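Local coordinates for uncharacterized protein (PDB 5KAK) that is of unknown function but belongs to the NipSnap family, whose domain is related to the dimeric alpha-beta barrel proteins, at residues Q28-E33 against Q85-K90; I37-L42 against P115-E120. All blocks are in the same frame, centred on the assembly; numbering follows the deposited sequence. Where two conformers were deposited one is given.

Interaction 1: Q28-E33 against Q85-K90; sequences QHFERE and QEYVRK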
loop_
_atom_site.group_PDB
_atom_site.type_symbol
_atom_site.label_atom_id
_atom_site.label_comp_id
_atom_site.label_asym_id
_atom_site.label_seq_id
_atom_site.Cartn_x
_atom_site.Cartn_y
_atom_site.Cartn_z
ATOM N N GLN E 28 15.854 -12.002 -20.902
ATOM C CA GLN E 28 16.552 -12.989 -21.713
ATOM C C GLN E 28 15.595 -14.057 -22.216
ATOM O O GLN E 28 15.631 -14.436 -23.390
ATOM C CB GLN E 28 17.685 -13.626 -20.907
ATOM C CG GLN E 28 18.928 -12.759 -20.778
ATOM C CD GLN E 28 20.063 -13.481 -20.059
ATOM O OE1 GLN E 28 19.837 -14.449 -19.326
ATOM N NE2 GLN E 28 21.294 -13.013 -20.271
ATOM N N HIS E 29 14.743 -14.579 -21.333
ATOM C CA HIS E 29 13.868 -15.668 -21.749
ATOM C C HIS E 29 12.902 -15.196 -22.821
ATOM O O HIS E 29 12.642 -15.916 -23.793
ATOM C CB HIS E 29 13.104 -16.231 -20.551
ATOM C CG HIS E 29 13.942 -17.082 -19.643
ATOM N ND1 HIS E 29 14.627 -18.193 -20.083
ATOM C CD2 HIS E 29 14.190 -16.988 -18.316
ATOM C CE1 HIS E 29 15.269 -18.743 -19.067
ATOM N NE2 HIS E 29 15.018 -18.029 -17.984
ATOM N N PHE E 30 12.387 -13.967 -22.676
ATOM C CA PHE E 30 11.402 -13.473 -23.627
ATOM C C PHE E 30 12.040 -13.116 -24.960
ATOM O O PHE E 30 11.465 -13.398 -26.018
ATOM C CB PHE E 30 10.639 -12.279 -23.021
ATOM C CG PHE E 30 9.359 -12.699 -22.370
ATOM C CD1 PHE E 30 9.337 -13.105 -21.050
ATOM C CD2 PHE E 30 8.203 -12.811 -23.128
ATOM C CE1 PHE E 30 8.165 -13.550 -20.469
ATOM C CE2 PHE E 30 7.038 -13.263 -22.567
ATOM C CZ PHE E 30 7.013 -13.635 -21.239
ATOM N N GLU E 31 13.213 -12.482 -24.946
ATOM C CA GLU E 31 13.825 -12.140 -26.225
ATOM C C GLU E 31 14.285 -13.392 -26.959
ATOM O O GLU E 31 14.153 -13.478 -28.182
ATOM C CB GLU E 31 14.989 -11.167 -26.039
ATOM C CG GLU E 31 16.190 -11.757 -25.323
ATOM C CD GLU E 31 17.178 -10.688 -24.889
ATOM O OE1 GLU E 31 16.888 -9.493 -25.121
ATOM O OE2 GLU E 31 18.235 -11.041 -24.320
ATOM N N ARG E 32 14.789 -14.393 -26.229
ATOM C CA ARG E 32 15.286 -15.597 -26.889
ATOM C C ARG E 32 14.171 -16.537 -27.317
ATOM O O ARG E 32 14.345 -17.289 -28.278
ATOM C CB ARG E 32 16.246 -16.365 -25.973
ATOM C CG ARG E 32 17.556 -15.667 -25.692
ATOM C CD ARG E 32 18.386 -16.486 -24.723
ATOM N NE ARG E 32 19.621 -15.815 -24.336
ATOM C CZ ARG E 32 20.428 -16.257 -23.380
ATOM N NH1 ARG E 32 20.119 -17.365 -22.720
ATOM N NH2 ARG E 32 21.537 -15.594 -23.079
ATOM N N GLU E 33 13.038 -16.534 -26.627
ATOM C CA GLU E 33 12.080 -17.613 -26.820
ATOM C C GLU E 33 10.633 -17.165 -26.644
ATOM O O GLU E 33 9.786 -17.443 -27.497
ATOM C CB GLU E 33 12.409 -18.765 -25.860
ATOM C CG GLU E 33 11.418 -19.913 -25.891
ATOM C CD GLU E 33 11.811 -21.069 -24.982
ATOM O OE1 GLU E 33 12.776 -20.930 -24.193
ATOM O OE2 GLU E 33 11.148 -22.124 -25.053
ATOM N N GLN E 85 2.404 -22.852 -22.136
ATOM C CA GLN E 85 2.337 -23.328 -20.757
ATOM C C GLN E 85 3.689 -23.858 -20.297
ATOM O O GLN E 85 4.138 -23.552 -19.185
ATOM C CB GLN E 85 1.260 -24.407 -20.611
ATOM C CG GLN E 85 -0.167 -23.909 -20.792
ATOM C CD GLN E 85 -0.665 -23.085 -19.610
ATOM O OE1 GLN E 85 -0.059 -23.080 -18.537
ATOM N NE2 GLN E 85 -1.782 -22.389 -19.803
ATOM N N GLU E 86 4.367 -24.629 -21.152
ATOM C CA GLU E 86 5.672 -25.168 -20.775
ATOM C C GLU E 86 6.710 -24.060 -20.625
ATOM O O GLU E 86 7.498 -24.069 -19.673
ATOM C CB GLU E 86 6.132 -26.206 -21.802
ATOM C CG GLU E 86 7.575 -26.655 -21.627
ATOM C CD GLU E 86 7.813 -27.387 -20.316
ATOM O OE1 GLU E 86 6.825 -27.790 -19.655
ATOM O OE2 GLU E 86 8.997 -27.564 -19.954
ATOM N N TYR E 87 6.722 -23.094 -21.549
ATOM C CA TYR E 87 7.680 -21.995 -21.454
ATOM C C TYR E 87 7.519 -21.225 -20.147
ATOM O O TYR E 87 8.511 -20.905 -19.479
ATOM C CB TYR E 87 7.525 -21.059 -22.654
ATOM C CG TYR E 87 8.172 -19.711 -22.446
ATOM C CD1 TYR E 87 9.521 -19.529 -22.669
ATOM C CD2 TYR E 87 7.428 -18.615 -22.017
ATOM C CE1 TYR E 87 10.119 -18.307 -22.468
ATOM C CE2 TYR E 87 8.021 -17.388 -21.810
ATOM C CZ TYR E 87 9.365 -17.238 -22.034
ATOM O OH TYR E 87 9.957 -16.015 -21.839
ATOM N N VAL E 88 6.281 -20.923 -19.762
ATOM C CA VAL E 88 6.047 -20.185 -18.521
ATOM C C VAL E 88 6.491 -21.007 -17.316
ATOM O O VAL E 88 7.174 -20.501 -16.415
ATOM C CB VAL E 88 4.568 -19.783 -18.404
ATOM C CG1 VAL E 88 4.266 -19.263 -17.004
ATOM C CG2 VAL E 88 4.231 -18.726 -19.437
ATOM N N ARG E 89 6.112 -22.286 -17.285
ATOM C CA ARG E 89 6.434 -23.142 -16.146
ATOM C C ARG E 89 7.941 -23.292 -15.973
ATOM O O ARG E 89 8.469 -23.172 -14.861
ATOM C CB ARG E 89 5.773 -24.514 -16.330
ATOM C CG ARG E 89 6.169 -25.552 -15.280
ATOM C CD ARG E 89 6.173 -26.976 -15.853
ATOM N NE ARG E 89 7.316 -27.230 -16.734
ATOM C CZ ARG E 89 8.552 -27.499 -16.311
ATOM N NH1 ARG E 89 9.525 -27.710 -17.186
ATOM N NH2 ARG E 89 8.821 -27.539 -15.011
ATOM N N LYS E 90 8.651 -23.549 -17.072
ATOM C CA LYS E 90 10.086 -23.794 -16.991
ATOM C C LYS E 90 10.855 -22.519 -16.658
ATOM O O LYS E 90 11.738 -22.528 -15.790
ATOM C CB LYS E 90 10.584 -24.391 -18.312
ATOM C CG LYS E 90 12.067 -24.730 -18.344
ATOM C CD LYS E 90 12.509 -25.158 -19.742
ATOM C CE LYS E 90 13.904 -25.755 -19.721
ATOM N NZ LYS E 90 14.874 -24.890 -18.991
#
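Y87 reaches from helix 82-92 to helix 23-42 and sets the edge of its ring against the face of F30, a T-shaped pair with centroids 5.3 Å apart and planes at 88°. Its CG stands anti to the backbone N (chi1 163°), which sends the long, flat side chain across the gap between two roughly antiparallel helices whose local axes come no closer than 11.8 Å. The tight end is the phenol oxygen: Y87 OH sits over the rim of the F30 ring, 3.1 Å from F30 CD1. F30 is buried, stacked with F26 and in contact with Y48 and with F109 of a second subunit. H29 meets Y87 through CB, 3.4 Å from Y87 OH; its imidazole leads away, and NE2 is hydrogen-bonded to E25. The looser side is at E33, which is exposed to solvent. A glutamate suits it: the extended chain slides past Y87 in the opposite sense, its carboxyl carbon CD 3.6 Å from Y87 CD1. Although Y87 OH lies 3.3 Å from H29 O, the angle is poor, and no hydrogen bond or salt bridge joins the segments. The pairing therefore rests on aromatic and van der Waals packing, with charge kept at its margin.

Interaction 2: I37-L42 against P115-E120; sequences IQRPVL and PLWQPE
R39 and W117 stack flat on one another, joining the C-terminal part of helix 23-42 to the tail of the chain; R39 has two conformers, and the stack is described for one of them. Early in 115-120, L116 plays little part across this contact; its side chain packs against R74 and R44 instead. W117 carries the contact. Its CG is anti to the backbone N (chi1 -175°), and the indole is laid along the arginine: R39 CG lies 3.6 Å from W117 CG, and R39 CD is 3.8 Å from the centroid of the six-membered ring, a CH-pi contact. The guanidinium then continues over that ring, with planes 1° apart and R39 CZ 3.6 Å from the centroid, a cation-pi stack. A bend at chi3 (39°) turns the end of the arginine to lie flat. Tryptophan suits the place because its broad face covers both the aliphatic and the charged part of R39, while NE1 is hydrogen-bonded to E122 OE1. R39 NH1 donates a hydrogen bond to the carbonyl O of F109 of a second subunit. P40 adds an apolar touch, its CG 4.2 Å from W117 CD1, and one water bridges P40 O and W117 O, 2.8 Å from each. Beyond W117, Q118 is the N-cap of helix 119-123. The tail meets helix 23-42 at W117, whose backbone also hydrogen-bonds G43, while Q38 and L42 pack on W63 of strand 58-65 and V41 meets helix 68-80.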
loop_
_atom_site.group_PDB
_atom_site.type_symbol
_atom_site.label_atom_id
_atom_site.label_comp_id
_atom_site.label_asym_id
_atom_site.label_seq_id
_atom_site.Cartn_x
_atom_site.Cartn_y
_atom_site.Cartn_z
ATOM N N ILE E 37 6.577 -16.754 -29.140
ATOM C CA ILE E 37 5.334 -17.468 -28.878
ATOM C C ILE E 37 4.186 -16.487 -28.692
ATOM O O ILE E 37 3.125 -16.620 -29.313
ATOM C CB ILE E 37 5.476 -18.366 -27.637
ATOM C CG1 ILE E 37 6.631 -19.340 -27.781
ATOM C CG2 ILE E 37 4.187 -19.123 -27.377
ATOM C CD1 ILE E 37 6.935 -20.069 -26.494
ATOM N N GLN E 38 4.387 -15.489 -27.821
ATOM C CA GLN E 38 3.264 -14.727 -27.293
ATOM C C GLN E 38 2.807 -13.623 -28.236
ATOM O O GLN E 38 1.606 -13.434 -28.422
ATOM C CB GLN E 38 3.635 -14.144 -25.927
ATOM C CG GLN E 38 2.490 -13.401 -25.235
ATOM C CD GLN E 38 2.934 -12.689 -23.970
ATOM O OE1 GLN E 38 4.065 -12.218 -23.878
ATOM N NE2 GLN E 38 2.047 -12.620 -22.981
ATOM N N ARG E 39 3.736 -12.892 -28.844
ATOM C CA ARG E 39 3.334 -11.745 -29.652
ATOM C C ARG E 39 2.460 -12.108 -30.848
ATOM O O ARG E 39 1.481 -11.384 -31.095
ATOM C CB ARG E 39 4.571 -10.961 -30.110
ATOM C CG ARG E 39 4.221 -9.697 -30.894
ATOM C CD ARG E 39 5.358 -8.697 -30.883
ATOM N NE ARG E 39 6.653 -9.353 -31.004
ATOM C CZ ARG E 39 7.819 -8.719 -30.938
ATOM N NH1 ARG E 39 7.853 -7.407 -30.763
ATOM N NH2 ARG E 39 8.951 -9.400 -31.051
ATOM N N PRO E 40 2.725 -13.171 -31.616
ATOM C CA PRO E 40 1.834 -13.450 -32.754
ATOM C C PRO E 40 0.415 -13.780 -32.331
ATOM O O PRO E 40 -0.525 -13.507 -33.088
ATOM C CB PRO E 40 2.497 -14.650 -33.447
ATOM C CG PRO E 40 3.897 -14.703 -32.905
ATOM C CD PRO E 40 3.813 -14.161 -31.521
ATOM N N VAL E 41 0.232 -14.381 -31.158
ATOM C CA VAL E 41 -1.103 -14.763 -30.709
ATOM C C VAL E 41 -1.864 -13.545 -30.194
ATOM O O VAL E 41 -3.015 -13.282 -30.586
ATOM C CB VAL E 41 -0.997 -15.863 -29.636
ATOM C CG1 VAL E 41 -2.368 -16.312 -29.183
ATOM C CG2 VAL E 41 -0.179 -17.056 -30.172
ATOM N N LEU E 42 -1.222 -12.772 -29.316
ATOM C CA LEU E 42 -1.915 -11.637 -28.713
ATOM C C LEU E 42 -2.080 -10.498 -29.713
ATOM O O LEU E 42 -3.137 -9.859 -29.762
ATOM C CB LEU E 42 -1.176 -11.181 -27.456
ATOM C CG LEU E 42 -1.238 -12.220 -26.331
ATOM C CD1 LEU E 42 -0.773 -11.653 -24.972
ATOM C CD2 LEU E 42 -2.641 -12.834 -26.232
ATOM N N PRO E 115 -0.341 -2.096 -35.500
ATOM C CA PRO E 115 -0.827 -3.115 -36.435
ATOM C C PRO E 115 -0.528 -4.502 -35.893
ATOM O O PRO E 115 0.380 -4.686 -35.079
ATOM C CB PRO E 115 -0.042 -2.825 -37.719
ATOM C CG PRO E 115 1.187 -2.110 -37.254
ATOM C CD PRO E 115 0.768 -1.306 -36.061
ATOM N N LEU E 116 -1.329 -5.475 -36.327
ATOM C CA LEU E 116 -1.103 -6.862 -35.933
ATOM C C LEU E 116 0.294 -7.322 -36.335
ATOM O O LEU E 116 0.762 -7.044 -37.442
ATOM C CB LEU E 116 -2.153 -7.780 -36.566
ATOM C CG LEU E 116 -3.523 -7.890 -35.887
ATOM C CD1 LEU E 116 -4.468 -8.732 -36.727
ATOM C CD2 LEU E 116 -3.379 -8.485 -34.501
ATOM N N TRP E 117 0.964 -8.025 -35.421
ATOM C CA TRP E 117 2.280 -8.586 -35.701
ATOM C C TRP E 117 2.157 -9.663 -36.769
ATOM O O TRP E 117 1.266 -10.513 -36.698
ATOM C CB TRP E 117 2.880 -9.171 -34.425
ATOM C CG TRP E 117 4.291 -9.685 -34.539
ATOM C CD1 TRP E 117 4.685 -10.984 -34.698
ATOM C CD2 TRP E 117 5.492 -8.909 -34.461
ATOM N NE1 TRP E 117 6.060 -11.060 -34.741
ATOM C CE2 TRP E 117 6.576 -9.799 -34.588
ATOM C CE3 TRP E 117 5.754 -7.543 -34.295
ATOM C CZ2 TRP E 117 7.898 -9.369 -34.558
ATOM C CZ3 TRP E 117 7.073 -7.120 -34.276
ATOM C CH2 TRP E 117 8.126 -8.030 -34.408
ATOM N N GLN E 118 3.044 -9.631 -37.757
ATOM C CA GLN E 118 2.989 -10.527 -38.902
ATOM C C GLN E 118 4.227 -11.416 -38.954
ATOM O O GLN E 118 5.235 -11.130 -38.300
ATOM C CB GLN E 118 2.873 -9.726 -40.209
ATOM C CG GLN E 118 1.608 -8.894 -40.324
ATOM C CD GLN E 118 0.348 -9.733 -40.484
ATOM O OE1 GLN E 118 0.383 -10.837 -41.024
ATOM N NE2 GLN E 118 -0.777 -9.203 -40.016
ATOM N N PRO E 119 4.178 -12.522 -39.708
ATOM C CA PRO E 119 5.398 -13.329 -39.867
ATOM C C PRO E 119 6.553 -12.543 -40.461
ATOM O O PRO E 119 7.708 -12.760 -40.076
ATOM C CB PRO E 119 4.936 -14.469 -40.786
ATOM C CG PRO E 119 3.495 -14.615 -40.483
ATOM C CD PRO E 119 2.991 -13.213 -40.242
ATOM N N GLU E 120 6.267 -11.620 -41.387
ATOM C CA GLU E 120 7.311 -10.760 -41.933
ATOM C C GLU E 120 8.027 -9.983 -40.835
ATOM O O GLU E 120 9.206 -9.636 -40.983
ATOM C CB GLU E 120 6.710 -9.800 -42.962
HETATM O O HOH W 1 -0.663 -11.192 -34.714
#

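Interactions 1 and 2 draw on successive parts of helix 23-42, with centres about 16 Å apart, and their segments alternate along the chain. The two touch directly: F30 CE2 lies 3.4 Å from Q38 OE1, and Y87 CB packs 4.0 Å from I37 CD1, so Y87 links helix 82-92 to both parts of the longer helix. Interaction 1 joins helix to helix by aromatic packing, whereas interaction 2 holds the C-terminal tail through a charged stack and a water. Both also meet F109 of the second subunit, by packing on F30 and by its carbonyl at R39, which ties this helix to the assembly.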